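Local coordinates for protein Xyn30D (Paenibacillus barcinonensis, PDB 4QB6) that binds glucuronic acid-bearing xylan fragments through a calcium-dependent carbohydrate-binding module, the part of a probable glucuronoxylan-degrading xylanase present here, at residues T46-D50 / A51-T55. Residues are numbered along the deposited sequence; the frame is centred on the assembly and turned at random.
Sequences TTLTD and AVVET
With CG of Leu48 anti to its own carbonyl carbon and beside the backbone N (chi1 -55°) and the chain then extended, CD1 reaches across the bend between strands 46-49 and 51-54 to Val53, whose CG2 is likewise anti to its carbonyl carbon and lies 3.9 Å from Leu48 CD1. The two side chains cross at about a right angle, meeting through one methyl group from each. Closer to the turn, Leu48 lies against the backbone of the second strand: its CB is 3.6 Å from Ala51 O, and its CD1 3.7 Å from the same Ala51 O. The methyl group of Ala51 adds a looser apolar contact, 4.3 Å from CB to Leu48 CB.

The chain reverses only partly at Asp50, where positive phi (49°) swings the second strand to 120° from the first. No hydrogen bond joins the two segments; each pairs with a different neighbour, 46-49 with strand 72-83 and 51-54 with strand 65-68. Ser74 OG hydrogen-bonds to Asp50 O at the bend, while Val66 touches both Leu48 and Ala51, the buried residue of an otherwise largely exposed contact.

Val53 packs on the calcium ligand Glu43, and strand 65-68 carries Asn67 and Phe68 of the second calcium site. Through this pairing, and through Glu54, which binds glucuronate in another structure of the protein, the bend links an edge strand of the beta-sandwich to the calcium-dependent glucuronate-binding region of this CBM35 module.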
ATOM      1  N   THR A  46       4.565 -10.051   2.211  1.00 15.04           N
ATOM      2  CA  THR A  46       5.296  -8.844   1.979  1.00 12.49           C
ATOM      3  C   THR A  46       6.662  -8.867   2.662  1.00 12.21           C
ATOM      4  O   THR A  46       6.900  -9.614   3.641  1.00 13.90           O
ATOM      5  CB  THR A  46       4.520  -7.614   2.513  1.00 11.66           C
ATOM      6  OG1 THR A  46       4.262  -7.797   3.912  1.00 11.52           O
ATOM      7  CG2 THR A  46       3.228  -7.402   1.768  1.00 12.40           C
ATOM      8  N   THR A  47       7.529  -8.034   2.136  1.00 11.20           N
ATOM      9  CA  THR A  47       8.812  -7.733   2.779  1.00 12.06           C
ATOM     10  C   THR A  47       8.724  -6.308   3.308  1.00 10.83           C
ATOM     11  O   THR A  47       8.341  -5.380   2.561  1.00 10.35           O
ATOM     12  CB  THR A  47       9.942  -7.854   1.757  1.00 13.62           C
ATOM     13  OG1 THR A  47       9.961  -9.202   1.262  1.00 15.83           O
ATOM     14  CG2 THR A  47      11.278  -7.489   2.372  1.00 14.95           C
ATOM     15  N   LEU A  48       9.062  -6.124   4.559  1.00 10.02           N
ATOM     16  CA  LEU A  48       8.983  -4.836   5.238  1.00  9.95           C
ATOM     17  C   LEU A  48      10.349  -4.269   5.470  1.00 10.34           C
ATOM     18  O   LEU A  48      11.281  -5.036   5.829  1.00 12.81           O
ATOM     19  CB  LEU A  48       8.271  -5.001   6.579  1.00 10.52           C
ATOM     20  CG  LEU A  48       6.884  -5.636   6.500  1.00 10.74           C
ATOM     21  CD1 LEU A  48       6.224  -5.691   7.860  1.00 11.90           C
ATOM     22  CD2 LEU A  48       5.995  -4.838   5.530  1.00 11.07           C
ATOM     23  N   THR A  49      10.506  -2.974   5.290  1.00 10.21           N
ATOM     24  CA  THR A  49      11.764  -2.266   5.571  1.00 10.69           C
ATOM     25  C   THR A  49      11.449  -1.129   6.507  1.00  9.92           C
ATOM     26  O   THR A  49      10.671  -0.236   6.177  1.00  9.43           O
ATOM     27  CB  THR A  49      12.383  -1.720   4.281  1.00 11.96           C
ATOM     28  OG1 THR A  49      12.590  -2.805   3.368  1.00 14.47           O
ATOM     29  CG2 THR A  49      13.736  -1.062   4.558  1.00 13.22           C
ATOM     30  N   ASP A  50      12.022  -1.153   7.710  1.00  9.92           N
ATOM     31  CA  ASP A  50      11.739  -0.131   8.717  1.00 10.23           C
ATOM     32  C   ASP A  50      10.222   0.094   8.875  1.00  9.00           C
ATOM     33  O   ASP A  50       9.748   1.229   8.940  1.00  9.32           O
ATOM     34  CB  ASP A  50      12.464   1.188   8.411  1.00 11.64           C
ATOM     35  CG  ASP A  50      13.965   1.092   8.649  1.00 14.70           C
ATOM     36  OD1 ASP A  50      14.380   0.672   9.751  1.00 18.69           O
ATOM     37  OD2 ASP A  50      14.711   1.506   7.748  1.00 19.90           O
ATOM     38  N   ALA A  51       9.522  -1.017   9.011  1.00  9.02           N
ATOM     39  CA  ALA A  51       8.050  -1.029   9.131  1.00  9.01           C
ATOM     40  C   ALA A  51       7.704  -2.285   9.875  1.00 10.01           C
ATOM     41  O   ALA A  51       8.422  -3.290   9.720  1.00 12.50           O
ATOM     42  CB  ALA A  51       7.385  -1.005   7.767  1.00  8.76           C
ATOM     43  N   VAL A  52       6.637  -2.259  10.651  1.00  9.84           N
ATOM     44  CA  VAL A  52       6.282  -3.357  11.529  1.00 10.78           C
ATOM     45  C   VAL A  52       4.799  -3.661  11.462  1.00 10.78           C
ATOM     46  O   VAL A  52       3.982  -2.789  11.171  1.00 10.78           O
ATOM     47  CB  VAL A  52       6.683  -3.064  12.992  1.00 11.60           C
ATOM     48  CG1 VAL A  52       8.205  -2.941  13.129  1.00 13.04           C
ATOM     49  CG2 VAL A  52       6.004  -1.831  13.533  1.00 11.84           C
ATOM     50  N   VAL A  53       4.434  -4.900  11.722  1.00 11.20           N
ATOM     51  CA  VAL A  53       3.055  -5.304  11.824  1.00 11.54           C
ATOM     52  C   VAL A  53       2.510  -4.945  13.197  1.00 12.48           C
ATOM     53  O   VAL A  53       3.169  -5.212  14.223  1.00 14.93           O
ATOM     54  CB  VAL A  53       2.908  -6.823  11.579  1.00 12.59           C
ATOM     55  CG1 VAL A  53       1.457  -7.258  11.735  1.00 13.18           C
ATOM     56  CG2 VAL A  53       3.400  -7.167  10.191  1.00 12.69           C
ATOM     57  N   GLU A  54       1.310  -4.375  13.229  0.50 11.88           N
ATOM     58  CA  GLU A  54       0.663  -4.042  14.476  0.50 11.87           C
ATOM     59  C   GLU A  54      -0.810  -4.302  14.424  0.50 12.03           C
ATOM     60  O   GLU A  54      -1.398  -4.619  13.371  0.50 11.26           O
ATOM     61  CB  GLU A  54       0.938  -2.590  14.857  0.50 12.08           C
ATOM     62  CG  GLU A  54       2.419  -2.373  15.186  0.50 12.61           C
ATOM     63  CD  GLU A  54       2.767  -0.958  15.561  0.50 13.86           C
ATOM     64  OE1 GLU A  54       2.038  -0.056  15.082  0.50 13.76           O
ATOM     65  OE2 GLU A  54       3.802  -0.778  16.289  0.50 15.21           O
ATOM     66  N   THR A  55      -1.397  -4.198  15.614  1.00 12.07           N
ATOM     67  CA  THR A  55      -2.813  -4.508  15.800  1.00 13.15           C
ATOM     68  C   THR A  55      -3.460  -3.535  16.781  1.00 13.55           C
ATOM     69  O   THR A  55      -4.578  -3.774  17.243  1.00 15.28           O
ATOM     70  CB  THR A  55      -3.000  -5.933  16.322  1.00 14.35           C
ATOM     71  OG1 THR A  55      -2.307  -6.061  17.575  1.00 16.23           O
ATOM     72  CG2 THR A  55      -2.501  -6.972  15.327  1.00 15.76           C
TER